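Local coordinates for protein DynE8 (PDB 4AMM) that serves as the acyltransferase domain of an iterative enediyne polyketide synthase for dynemicin, probably transferring acyl building blocks to the synthase's carrier domain, at residues L177-A182 / V324-G329; V65-R70 / R87-V92; A150-S155 / D192-L197; P104-P109 / A145-A150. One frame throughout, in Å; residues are numbered along the deposited sequence.

Interaction 1 of 4, residues L177-A182 / V324-G329; sequences LGELAA and VRQLTG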
loop_
_atom_site.group_PDB
_atom_site.type_symbol
_atom_site.label_atom_id
_atom_site.label_comp_id
_atom_site.label_asym_id
_atom_site.label_seq_id
_atom_site.Cartn_x
_atom_site.Cartn_y
_atom_site.Cartn_z
ATOM N N LEU A 177 9.881 -5.258 3.997
ATOM C CA LEU A 177 10.728 -4.290 3.347
ATOM C C LEU A 177 10.199 -2.856 3.466
ATOM O O LEU A 177 10.978 -1.887 3.592
ATOM C CB LEU A 177 10.879 -4.659 1.844
ATOM C CG LEU A 177 11.623 -3.663 0.968
ATOM C CD1 LEU A 177 13.106 -3.507 1.413
ATOM C CD2 LEU A 177 11.496 -4.109 -0.463
ATOM N N GLY A 178 8.880 -2.711 3.299
ATOM C CA GLY A 178 8.307 -1.338 3.341
ATOM C C GLY A 178 8.544 -0.617 4.651
ATOM O O GLY A 178 8.423 0.627 4.618
ATOM N N GLU A 179 8.830 -1.297 5.737
ATOM C CA GLU A 179 9.114 -0.552 6.988
ATOM C C GLU A 179 10.316 0.340 6.749
ATOM O O GLU A 179 10.413 1.386 7.387
ATOM C CB GLU A 179 9.356 -1.530 8.099
ATOM C CG GLU A 179 9.387 -0.814 9.502
ATOM C CD GLU A 179 8.594 -1.548 10.545
ATOM O OE1 GLU A 179 7.534 -2.142 10.256
ATOM O OE2 GLU A 179 8.964 -1.493 11.768
ATOM N N LEU A 180 11.274 -0.019 5.938
ATOM C CA LEU A 180 12.419 0.873 5.585
ATOM C C LEU A 180 11.956 2.175 4.955
ATOM O O LEU A 180 12.420 3.273 5.371
ATOM C CB LEU A 180 13.451 0.245 4.641
ATOM C CG LEU A 180 14.393 -0.742 5.299
ATOM C CD1 LEU A 180 13.675 -2.000 5.861
ATOM C CD2 LEU A 180 15.420 -1.148 4.232
ATOM N N ALA A 181 10.995 2.124 4.054
ATOM C CA ALA A 181 10.488 3.325 3.392
ATOM C C ALA A 181 9.651 4.084 4.416
ATOM O O ALA A 181 9.717 5.369 4.401
ATOM C CB ALA A 181 9.647 2.944 2.195
ATOM N N ALA A 182 8.860 3.442 5.268
ATOM C CA ALA A 182 8.078 4.145 6.277
ATOM C C ALA A 182 9.029 4.927 7.198
ATOM O O ALA A 182 8.702 6.104 7.553
ATOM C CB ALA A 182 7.164 3.198 7.059
ATOM N N VAL A 324 16.734 -6.063 12.480
ATOM C CA VAL A 324 17.364 -7.392 12.480
ATOM C C VAL A 324 16.333 -8.409 12.877
ATOM O O VAL A 324 16.182 -9.426 12.117
ATOM C CB VAL A 324 18.624 -7.419 13.430
ATOM C CG1 VAL A 324 19.074 -8.795 13.613
ATOM C CG2 VAL A 324 19.795 -6.585 12.785
ATOM N N ARG A 325 15.619 -8.286 13.980
ATOM C CA ARG A 325 14.587 -9.258 14.321
ATOM C C ARG A 325 13.421 -9.251 13.351
ATOM O O ARG A 325 12.654 -10.227 13.358
ATOM C CB ARG A 325 14.161 -9.185 15.783
ATOM C CG ARG A 325 13.309 -8.025 16.121
ATOM C CD ARG A 325 12.775 -8.306 17.543
ATOM N NE ARG A 325 11.961 -7.194 18.081
ATOM C CZ ARG A 325 12.443 -6.118 18.690
ATOM N NH1 ARG A 325 13.730 -5.933 18.927
ATOM N NH2 ARG A 325 11.547 -5.237 19.180
ATOM N N GLN A 326 13.262 -8.221 12.542
ATOM C CA GLN A 326 12.248 -8.246 11.448
ATOM C C GLN A 326 12.452 -9.465 10.599
ATOM O O GLN A 326 11.425 -10.021 10.188
ATOM C CB GLN A 326 12.403 -7.062 10.576
ATOM C CG GLN A 326 11.367 -7.007 9.427
ATOM C CD GLN A 326 11.335 -5.722 8.680
ATOM O OE1 GLN A 326 12.371 -5.279 8.175
ATOM N NE2 GLN A 326 10.184 -5.085 8.595
ATOM N N LEU A 327 13.673 -9.872 10.354
ATOM C CA LEU A 327 13.861 -10.898 9.315
ATOM C C LEU A 327 13.475 -12.275 9.805
ATOM O O LEU A 327 13.062 -13.094 8.981
ATOM C CB LEU A 327 15.284 -10.913 8.862
ATOM C CG LEU A 327 15.596 -10.035 7.633
ATOM C CD1 LEU A 327 15.166 -8.604 7.640
ATOM C CD2 LEU A 327 17.056 -10.098 7.319
ATOM N N THR A 328 13.587 -12.540 11.128
ATOM C CA THR A 328 13.297 -13.840 11.630
ATOM C C THR A 328 11.873 -14.013 12.152
ATOM O O THR A 328 11.345 -15.076 12.282
ATOM C CB THR A 328 14.278 -14.219 12.754
ATOM O OG1 THR A 328 14.331 -13.104 13.632
ATOM C CG2 THR A 328 15.695 -14.433 12.154
ATOM N N GLY A 329 11.311 -12.877 12.602
ATOM C CA GLY A 329 9.975 -12.832 13.187
ATOM C C GLY A 329 8.858 -12.611 12.147
ATOM O O GLY A 329 9.126 -12.260 10.979
#
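Gln326 reaches straight out of helix 319-328 and sets its amide against Glu179 and Leu180, on helix 178-185. Its CG stands anti to the backbone N (chi1 -179°) and the chain stays extended at chi2, so the terminal amide is carried the full length of the side chain away from its own helix. NE2 ends 3.7 Å from Glu179 CB, a contact with the aliphatic root of the acid. OE1 lies 4.2 Å from Leu180 CD1, the one leucine branch to come near.

Glu179 also leaves its backbone with CG anti to N, but a bend at chi2 (135°) redirects the carboxylate: OE2 hydrogen-bonds Ser307 OG and OE1 the backbone N of Thr308. The two oxygens are thus held by separate partners. The Gln326 amide has weak bonds of its own, NE2 to Ser176 O and OE1 to Arg201 NH2, which probably fix its rotation in this buried setting.

Ser176 and Gly178 fit the GxSxG pattern of a nucleophile elbow, consistent with the acyltransferase family, and Gln326, reaching out from helix 319-328, meets this turn through its weak bond to Ser176 O. Around the pair, Leu177 and Ala181 lean on helix 144-165, Leu180 meets Leu197 of helix 191-206, and Val324 and Leu327 rest on helix 283-294; strand 171-174 leads into the turn.

Interaction 2 of 4, residues V65-R70 / R87-V92; sequences VAALDR and RGLFLV
Leu89 projects from its strand with CG anti to the backbone N (chi1 167°), and this rotation directs both of its methyls at helix 61-76; Arg70 answers with a chain bent at chi3 (67°), which folds its guanidinium back over the leucine. The two branches of Leu89 divide the work. CD1 meets Ala67 CB at 4.1 Å, a plain apolar touch, while CD2 lies 3.8 Å from Arg70 CB and follows the arginine onward along CD and NE. At the far end the same CD2 sits 3.6 Å above the guanidinium plane of Arg70, offset toward its rim. Arg87 approaches differently, its CB in that plane at the edge, 4.0 Å from Arg70 NH1.

The contact joins helix 61-76 to an antiparallel sheet in which strand 89-92 runs between 52-58 and 81-84, a small alpha/beta unit that probably corresponds to the ketosynthase-to-acyltransferase linker fold of such synthases. Gly88, at phi 65°, and Leu89 both face Asp84, forming a G1 beta bulge.

A serine in place of Leu89 would probably open a gap beside Ala67 CB and leave one face of the Arg70 guanidinium without its apolar cover, held mainly by Asp84.

Arg70 NH1 forms a salt bridge with Asp84 OD2, and NE of Arg87 stays 5.7 Å from that NH1. The contact therefore pairs an apolar inner part with a charged, more exposed outer part, where Asp84 is likely to temper the repulsion between the two arginines.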
loop_
_atom_site.group_PDB
_atom_site.type_symbol
_atom_site.label_atom_id
_atom_site.label_comp_id
_atom_site.label_asym_id
_atom_site.label_seq_id
_atom_site.Cartn_x
_atom_site.Cartn_y
_atom_site.Cartn_z
ATOM N N VAL A 65 -18.653 12.270 -16.516
ATOM C CA VAL A 65 -20.134 12.437 -16.345
ATOM C C VAL A 65 -20.645 11.390 -15.394
ATOM O O VAL A 65 -21.441 11.725 -14.477
ATOM C CB VAL A 65 -20.853 12.338 -17.717
ATOM C CG1 VAL A 65 -22.368 12.286 -17.542
ATOM C CG2 VAL A 65 -20.464 13.437 -18.483
ATOM N N ALA A 66 -20.190 10.128 -15.550
ATOM C CA ALA A 66 -20.605 9.048 -14.660
ATOM C C ALA A 66 -20.216 9.344 -13.201
ATOM O O ALA A 66 -21.052 9.176 -12.286
ATOM C CB ALA A 66 -19.993 7.684 -15.073
ATOM N N ALA A 67 -18.952 9.742 -12.979
ATOM C CA ALA A 67 -18.568 10.140 -11.615
ATOM C C ALA A 67 -19.355 11.318 -10.988
ATOM O O ALA A 67 -19.687 11.245 -9.815
ATOM C CB ALA A 67 -17.049 10.458 -11.568
ATOM N N LEU A 68 -19.610 12.335 -11.813
ATOM C CA LEU A 68 -20.453 13.413 -11.361
ATOM C C LEU A 68 -21.878 12.945 -10.977
ATOM O O LEU A 68 -22.412 13.405 -9.979
ATOM C CB LEU A 68 -20.450 14.571 -12.374
ATOM C CG LEU A 68 -19.055 15.237 -12.538
ATOM C CD1 LEU A 68 -19.002 16.057 -13.781
ATOM C CD2 LEU A 68 -18.696 16.139 -11.345
ATOM N N ASP A 69 -22.452 12.086 -11.822
ATOM C CA ASP A 69 -23.767 11.551 -11.544
ATOM C C ASP A 69 -23.790 10.875 -10.194
ATOM O O ASP A 69 -24.727 11.087 -9.417
ATOM C CB ASP A 69 -24.231 10.605 -12.668
ATOM C CG ASP A 69 -24.661 11.338 -13.889
ATOM O OD1 ASP A 69 -24.993 12.520 -13.789
ATOM O OD2 ASP A 69 -24.669 10.724 -14.980
ATOM N N ARG A 70 -22.785 10.046 -9.893
ATOM C CA ARG A 70 -22.720 9.416 -8.598
ATOM C C ARG A 70 -22.579 10.396 -7.447
ATOM O O ARG A 70 -23.232 10.266 -6.443
ATOM C CB ARG A 70 -21.578 8.391 -8.555
ATOM C CG ARG A 70 -21.869 7.119 -9.334
ATOM C CD ARG A 70 -20.741 6.128 -8.923
ATOM N NE ARG A 70 -20.751 5.676 -7.526
ATOM C CZ ARG A 70 -19.769 4.871 -7.005
ATOM N NH1 ARG A 70 -18.725 4.586 -7.746
ATOM N NH2 ARG A 70 -19.770 4.449 -5.766
ATOM N N ARG A 87 -13.106 2.705 -7.870
ATOM C CA ARG A 87 -13.558 3.482 -8.990
ATOM C C ARG A 87 -12.842 4.865 -9.092
ATOM O O ARG A 87 -13.232 5.657 -9.926
ATOM C CB ARG A 87 -15.066 3.597 -9.024
ATOM C CG ARG A 87 -15.794 2.204 -9.155
ATOM C CD ARG A 87 -15.729 1.707 -10.561
ATOM N NE ARG A 87 -16.335 0.385 -10.710
ATOM C CZ ARG A 87 -15.698 -0.763 -10.551
ATOM N NH1 ARG A 87 -14.393 -0.883 -10.193
ATOM N NH2 ARG A 87 -16.431 -1.904 -10.759
ATOM N N GLY A 88 -11.959 5.114 -8.154
ATOM C CA GLY A 88 -11.190 6.388 -8.142
ATOM C C GLY A 88 -12.061 7.637 -7.928
ATOM O O GLY A 88 -11.750 8.680 -8.514
ATOM N N LEU A 89 -13.104 7.513 -7.117
ATOM C CA LEU A 89 -14.091 8.557 -6.949
ATOM C C LEU A 89 -14.200 8.871 -5.514
ATOM O O LEU A 89 -14.403 7.988 -4.687
ATOM C CB LEU A 89 -15.494 8.068 -7.448
ATOM C CG LEU A 89 -16.595 9.016 -7.005
ATOM C CD1 LEU A 89 -16.377 10.449 -7.552
ATOM C CD2 LEU A 89 -17.925 8.401 -7.500
ATOM N N PHE A 90 -13.996 10.173 -5.150
ATOM C CA PHE A 90 -13.947 10.538 -3.763
ATOM C C PHE A 90 -14.656 11.861 -3.550
ATOM O O PHE A 90 -14.438 12.821 -4.319
ATOM C CB PHE A 90 -12.523 10.667 -3.262
ATOM C CG PHE A 90 -11.673 9.463 -3.532
ATOM C CD1 PHE A 90 -11.637 8.375 -2.600
ATOM C CD2 PHE A 90 -10.960 9.365 -4.679
ATOM C CE1 PHE A 90 -10.864 7.266 -2.879
ATOM C CE2 PHE A 90 -10.195 8.297 -4.934
ATOM C CZ PHE A 90 -10.198 7.238 -4.020
ATOM N N LEU A 91 -15.581 11.907 -2.580
ATOM C CA LEU A 91 -16.389 13.127 -2.278
ATOM C C LEU A 91 -16.436 13.261 -0.805
ATOM O O LEU A 91 -16.851 12.325 -0.096
ATOM C CB LEU A 91 -17.782 12.948 -2.886
ATOM C CG LEU A 91 -18.844 13.985 -2.563
ATOM C CD1 LEU A 91 -19.242 14.239 -1.088
ATOM C CD2 LEU A 91 -18.691 15.255 -3.180
ATOM N N VAL A 92 -16.069 14.458 -0.308
ATOM C CA VAL A 92 -16.050 14.647 1.144
ATOM C C VAL A 92 -16.556 16.034 1.441
ATOM O O VAL A 92 -15.982 16.995 0.925
ATOM C CB VAL A 92 -14.608 14.477 1.701
ATOM C CG1 VAL A 92 -14.566 14.700 3.149
ATOM C CG2 VAL A 92 -14.076 13.077 1.433
#

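Interaction 3 of 4, residues A150-S155 / D192-L197; sequences AIIADS and DDTLAL
Thr194 OG1 is gripped twice, by a hydrogen bond with Asp190 O one turn earlier and by a weak one with Ser184 OG, and this anchoring leaves the threonine methyl to face Ile152. The motif is an antiparallel helix pair: the axes of segments 150-155 and 192-197 approach to 9.2 Å with 160° between their directions, and the CA atoms of Ile152 and Leu195 come within 6.2 Å. Both helices belong to the acyltransferase domain; helix 144-165 also packs on helix 178-185, which follows the probable nucleophile elbow.

With OG1 beside the backbone N (chi1 -61°), CG2 of Thr194 falls anti to it and points across the gap, where it meets Ile152 CG2 at 4.0 Å. The two side chains cross at about a right angle and touch through these methyls. That same isoleucine branch reaches as far as the backbone, 4.2 Å from Leu195 CA, consistent with the small size of Thr194.

Leu195 returns the approach. Its CB sets off obliquely to the other helix, but the chain, with chi1 at 180°, brings the tip inward beside the small Ala153. There Leu195 CD1 bridges two atoms of one residue, 4.1 Å from Ala153 CB and equally 4.1 Å from Ala153 N.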
loop_
_atom_site.group_PDB
_atom_site.type_symbol
_atom_site.label_atom_id
_atom_site.label_comp_id
_atom_site.label_asym_id
_atom_site.label_seq_id
_atom_site.Cartn_x
_atom_site.Cartn_y
_atom_site.Cartn_z
ATOM N N ALA A 150 14.801 -1.992 -5.943
ATOM C CA ALA A 150 13.849 -1.472 -6.935
ATOM C C ALA A 150 12.584 -1.003 -6.295
ATOM O O ALA A 150 12.123 0.142 -6.612
ATOM C CB ALA A 150 13.560 -2.478 -7.982
ATOM N N ILE A 151 11.996 -1.797 -5.404
ATOM C CA ILE A 151 10.740 -1.390 -4.755
ATOM C C ILE A 151 11.005 -0.158 -3.903
ATOM O O ILE A 151 10.153 0.787 -3.890
ATOM C CB ILE A 151 10.298 -2.518 -3.881
ATOM C CG1 ILE A 151 9.799 -3.647 -4.836
ATOM C CG2 ILE A 151 9.162 -2.112 -2.926
ATOM C CD1 ILE A 151 9.641 -5.042 -4.098
ATOM N N ILE A 152 12.090 -0.080 -3.137
ATOM C CA ILE A 152 12.368 1.063 -2.253
ATOM C C ILE A 152 12.635 2.285 -3.127
ATOM O O ILE A 152 12.121 3.367 -2.759
ATOM C CB ILE A 152 13.513 0.704 -1.295
ATOM C CG1 ILE A 152 13.044 -0.299 -0.281
ATOM C CG2 ILE A 152 14.079 1.976 -0.697
ATOM C CD1 ILE A 152 11.960 0.302 0.707
ATOM N N ALA A 153 13.282 2.162 -4.268
ATOM C CA ALA A 153 13.468 3.367 -5.130
ATOM C C ALA A 153 12.103 3.893 -5.559
ATOM O O ALA A 153 11.886 5.147 -5.533
ATOM C CB ALA A 153 14.339 3.012 -6.325
ATOM N N ASP A 154 11.160 3.055 -5.927
ATOM C CA ASP A 154 9.811 3.534 -6.331
ATOM C C ASP A 154 9.122 4.133 -5.124
ATOM O O ASP A 154 8.416 5.146 -5.244
ATOM C CB ASP A 154 8.949 2.450 -6.987
ATOM C CG ASP A 154 9.416 2.102 -8.392
ATOM O OD1 ASP A 154 9.963 2.973 -9.117
ATOM O OD2 ASP A 154 9.182 0.930 -8.782
ATOM N N SER A 155 9.201 3.518 -3.946
ATOM C CA SER A 155 8.597 4.122 -2.711
ATOM C C SER A 155 9.179 5.487 -2.443
ATOM O O SER A 155 8.444 6.416 -1.979
ATOM C CB SER A 155 8.703 3.180 -1.526
ATOM O OG SER A 155 7.935 2.010 -1.860
ATOM N N ASP A 192 19.067 8.350 0.440
ATOM C CA ASP A 192 20.215 7.609 -0.125
ATOM C C ASP A 192 20.607 6.459 0.791
ATOM O O ASP A 192 20.890 5.367 0.284
ATOM C CB ASP A 192 21.428 8.531 -0.283
ATOM C CG ASP A 192 21.278 9.535 -1.418
ATOM O OD1 ASP A 192 20.444 9.397 -2.370
ATOM O OD2 ASP A 192 22.056 10.529 -1.343
ATOM N N ASP A 193 20.606 6.691 2.106
ATOM C CA ASP A 193 20.947 5.629 3.081
ATOM C C ASP A 193 19.884 4.526 3.029
ATOM O O ASP A 193 20.228 3.338 3.143
ATOM C CB ASP A 193 21.134 6.183 4.478
ATOM C CG ASP A 193 22.383 7.049 4.596
ATOM O OD1 ASP A 193 23.277 6.995 3.724
ATOM O OD2 ASP A 193 22.428 7.685 5.669
ATOM N N THR A 194 18.616 4.891 2.856
ATOM C CA THR A 194 17.539 3.894 2.802
ATOM C C THR A 194 17.685 2.997 1.594
ATOM O O THR A 194 17.513 1.781 1.728
ATOM C CB THR A 194 16.222 4.629 2.818
ATOM O OG1 THR A 194 16.112 5.390 4.030
ATOM C CG2 THR A 194 15.043 3.638 2.820
ATOM N N LEU A 195 17.964 3.555 0.429
ATOM C CA LEU A 195 18.190 2.735 -0.752
ATOM C C LEU A 195 19.428 1.891 -0.576
ATOM O O LEU A 195 19.362 0.698 -0.962
ATOM C CB LEU A 195 18.268 3.668 -1.982
ATOM C CG LEU A 195 18.501 2.928 -3.251
ATOM C CD1 LEU A 195 17.326 2.006 -3.641
ATOM C CD2 LEU A 195 18.807 3.876 -4.430
ATOM N N ALA A 196 20.527 2.410 -0.018
ATOM C CA ALA A 196 21.692 1.638 0.191
ATOM C C ALA A 196 21.395 0.461 1.153
ATOM O O ALA A 196 21.850 -0.675 0.911
ATOM C CB ALA A 196 22.839 2.551 0.691
ATOM N N LEU A 197 20.626 0.701 2.198
ATOM C CA LEU A 197 20.285 -0.352 3.129
ATOM C C LEU A 197 19.394 -1.386 2.439
ATOM O O LEU A 197 19.555 -2.588 2.700
ATOM C CB LEU A 197 19.589 0.210 4.364
ATOM C CG LEU A 197 19.159 -0.773 5.421
ATOM C CD1 LEU A 197 20.368 -1.528 5.981
ATOM C CD2 LEU A 197 18.413 -0.019 6.487
#

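Interaction 4 of 4, residues P104-P109 / A145-A150; sequences PGQAAP and AVAQPA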
loop_
_atom_site.group_PDB
_atom_site.type_symbol
_atom_site.label_atom_id
_atom_site.label_comp_id
_atom_site.label_asym_id
_atom_site.label_seq_id
_atom_site.Cartn_x
_atom_site.Cartn_y
_atom_site.Cartn_z
ATOM N N PRO A 104 4.635 -0.718 0.612
ATOM C CA PRO A 104 4.651 -2.158 0.308
ATOM C C PRO A 104 6.003 -2.774 0.448
ATOM O O PRO A 104 7.096 -2.148 0.394
ATOM C CB PRO A 104 4.224 -2.172 -1.155
ATOM C CG PRO A 104 4.805 -0.899 -1.708
ATOM C CD PRO A 104 4.552 0.142 -0.567
ATOM N N GLY A 105 5.935 -4.112 0.528
ATOM C CA GLY A 105 7.191 -4.919 0.384
ATOM C C GLY A 105 7.188 -5.623 -0.956
ATOM O O GLY A 105 6.485 -5.227 -1.936
ATOM N N GLN A 106 7.992 -6.690 -0.971
ATOM C CA GLN A 106 8.079 -7.472 -2.202
ATOM C C GLN A 106 6.796 -8.265 -2.538
ATOM O O GLN A 106 6.089 -8.699 -1.643
ATOM C CB GLN A 106 9.426 -8.242 -2.102
ATOM C CG GLN A 106 9.726 -9.215 -3.144
ATOM C CD GLN A 106 10.977 -9.995 -2.770
ATOM O OE1 GLN A 106 10.936 -11.202 -2.535
ATOM N NE2 GLN A 106 12.053 -9.316 -2.679
ATOM N N ALA A 107 6.462 -8.408 -3.834
ATOM C CA ALA A 107 5.330 -9.210 -4.323
ATOM C C ALA A 107 5.436 -10.643 -3.809
ATOM O O ALA A 107 6.530 -11.141 -3.569
ATOM C CB ALA A 107 5.340 -9.212 -5.855
ATOM N N ALA A 108 4.281 -11.275 -3.623
ATOM C CA ALA A 108 4.190 -12.621 -3.106
ATOM C C ALA A 108 3.475 -13.566 -4.109
ATOM O O ALA A 108 2.331 -13.956 -3.864
ATOM C CB ALA A 108 3.406 -12.597 -1.765
ATOM N N PRO A 109 4.131 -13.894 -5.250
ATOM C CA PRO A 109 3.385 -14.638 -6.285
ATOM C C PRO A 109 3.072 -16.061 -5.864
ATOM O O PRO A 109 3.762 -16.653 -5.085
ATOM C CB PRO A 109 4.375 -14.672 -7.476
ATOM C CG PRO A 109 5.785 -14.484 -6.771
ATOM C CD PRO A 109 5.449 -13.469 -5.758
ATOM N N ALA A 145 17.494 -9.784 -4.455
ATOM C CA ALA A 145 18.636 -8.826 -4.402
ATOM C C ALA A 145 18.361 -7.645 -5.357
ATOM O O ALA A 145 18.852 -6.592 -5.146
ATOM C CB ALA A 145 19.932 -9.536 -4.780
ATOM N N VAL A 146 17.590 -7.899 -6.409
ATOM C CA VAL A 146 17.256 -6.875 -7.415
ATOM C C VAL A 146 15.946 -6.208 -6.958
ATOM O O VAL A 146 15.865 -4.973 -7.000
ATOM C CB VAL A 146 17.047 -7.503 -8.835
ATOM C CG1 VAL A 146 16.456 -6.486 -9.806
ATOM C CG2 VAL A 146 18.404 -8.049 -9.383
ATOM N N ALA A 147 14.969 -6.960 -6.467
ATOM C CA ALA A 147 13.642 -6.398 -6.188
ATOM C C ALA A 147 13.656 -5.466 -5.012
ATOM O O ALA A 147 12.908 -4.441 -5.079
ATOM C CB ALA A 147 12.671 -7.513 -5.949
ATOM N N GLN A 148 14.384 -5.754 -3.953
ATOM C CA GLN A 148 14.273 -4.916 -2.755
ATOM C C GLN A 148 14.692 -3.483 -3.043
ATOM O O GLN A 148 13.872 -2.562 -2.736
ATOM C CB GLN A 148 14.997 -5.537 -1.565
ATOM C CG GLN A 148 14.326 -6.864 -1.098
ATOM C CD GLN A 148 14.755 -7.264 0.269
ATOM O OE1 GLN A 148 15.095 -6.461 1.106
ATOM N NE2 GLN A 148 14.791 -8.601 0.518
ATOM N N PRO A 149 15.830 -3.219 -3.624
ATOM C CA PRO A 149 16.181 -1.796 -3.917
ATOM C C PRO A 149 15.262 -1.217 -4.966
ATOM O O PRO A 149 14.987 0.005 -4.905
ATOM C CB PRO A 149 17.640 -1.843 -4.317
ATOM C CG PRO A 149 17.886 -3.341 -4.735
ATOM C CD PRO A 149 16.970 -4.137 -3.867
ATOM N N ALA A 150 14.801 -1.992 -5.943
ATOM C CA ALA A 150 13.849 -1.472 -6.935
ATOM C C ALA A 150 12.584 -1.003 -6.295
ATOM O O ALA A 150 12.123 0.142 -6.612
ATOM C CB ALA A 150 13.560 -2.478 -7.982
#
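Gln106 crosses from its loop to helix 144-165 and places its amide nitrogen against Ala147 and Gln148. From CB, where CG stands anti to the backbone N (chi1 174°), the chain runs out extended. Gln106 CB itself is still 5.1 Å from Ala147 CB; CG closes to 4.4 Å from the same methyl, and CD keeps that separation. Contact is made at the tip: NE2 lies 3.8 Å from Ala147 CB and 3.7 Å from Gln148 CG. Gln106 OE1 points away, 5.3 Å from Ala147 CB.

These touches are apolar on the helix side, and NE2 gains its polar bond from Thr144 OG1. Gln148 NE2 donates to that same hydroxyl, so one oxygen collects both amides, whose planes are turned 60° apart; Gln148 OE1 is held in turn by Arg201 NH1. In related acyltransferases the backbone of this loop glutamine contributes to the oxyanion hole, and a similar part here is plausible.

The loop leaves strand 99-103 of the parallel sheet, and its Pro104 and Gln106 also rest on Ser155 and Ile151 further along helix 144-165. Gln148 and Pro149 back onto helix 191-206 through Met205, Leu195 and Arg199.

How the interactions relate
Interactions 1, 3 and 4 gather within 13 Å of one another, centre to centre, whereas interaction 2 lies on the other side of the chain's centre, 33 to 37 Å away. Helix 144-165 serves interactions 3 and 4, which share Ala150, and it meets interaction 1 where Leu177 CD1 comes 3.6 Å from Ile152 CG1. Interaction 1 is fully buried and joins a polar amide to hydrocarbon; interaction 4, partly buried, does likewise from a loop. Interaction 3 is methyl packing between helices. Interaction 2, nearer the surface, adds charge to an apolar contact. Arg201 connects interactions 1 and 4, hydrogen-bonded to Gln148 and weakly to Gln326.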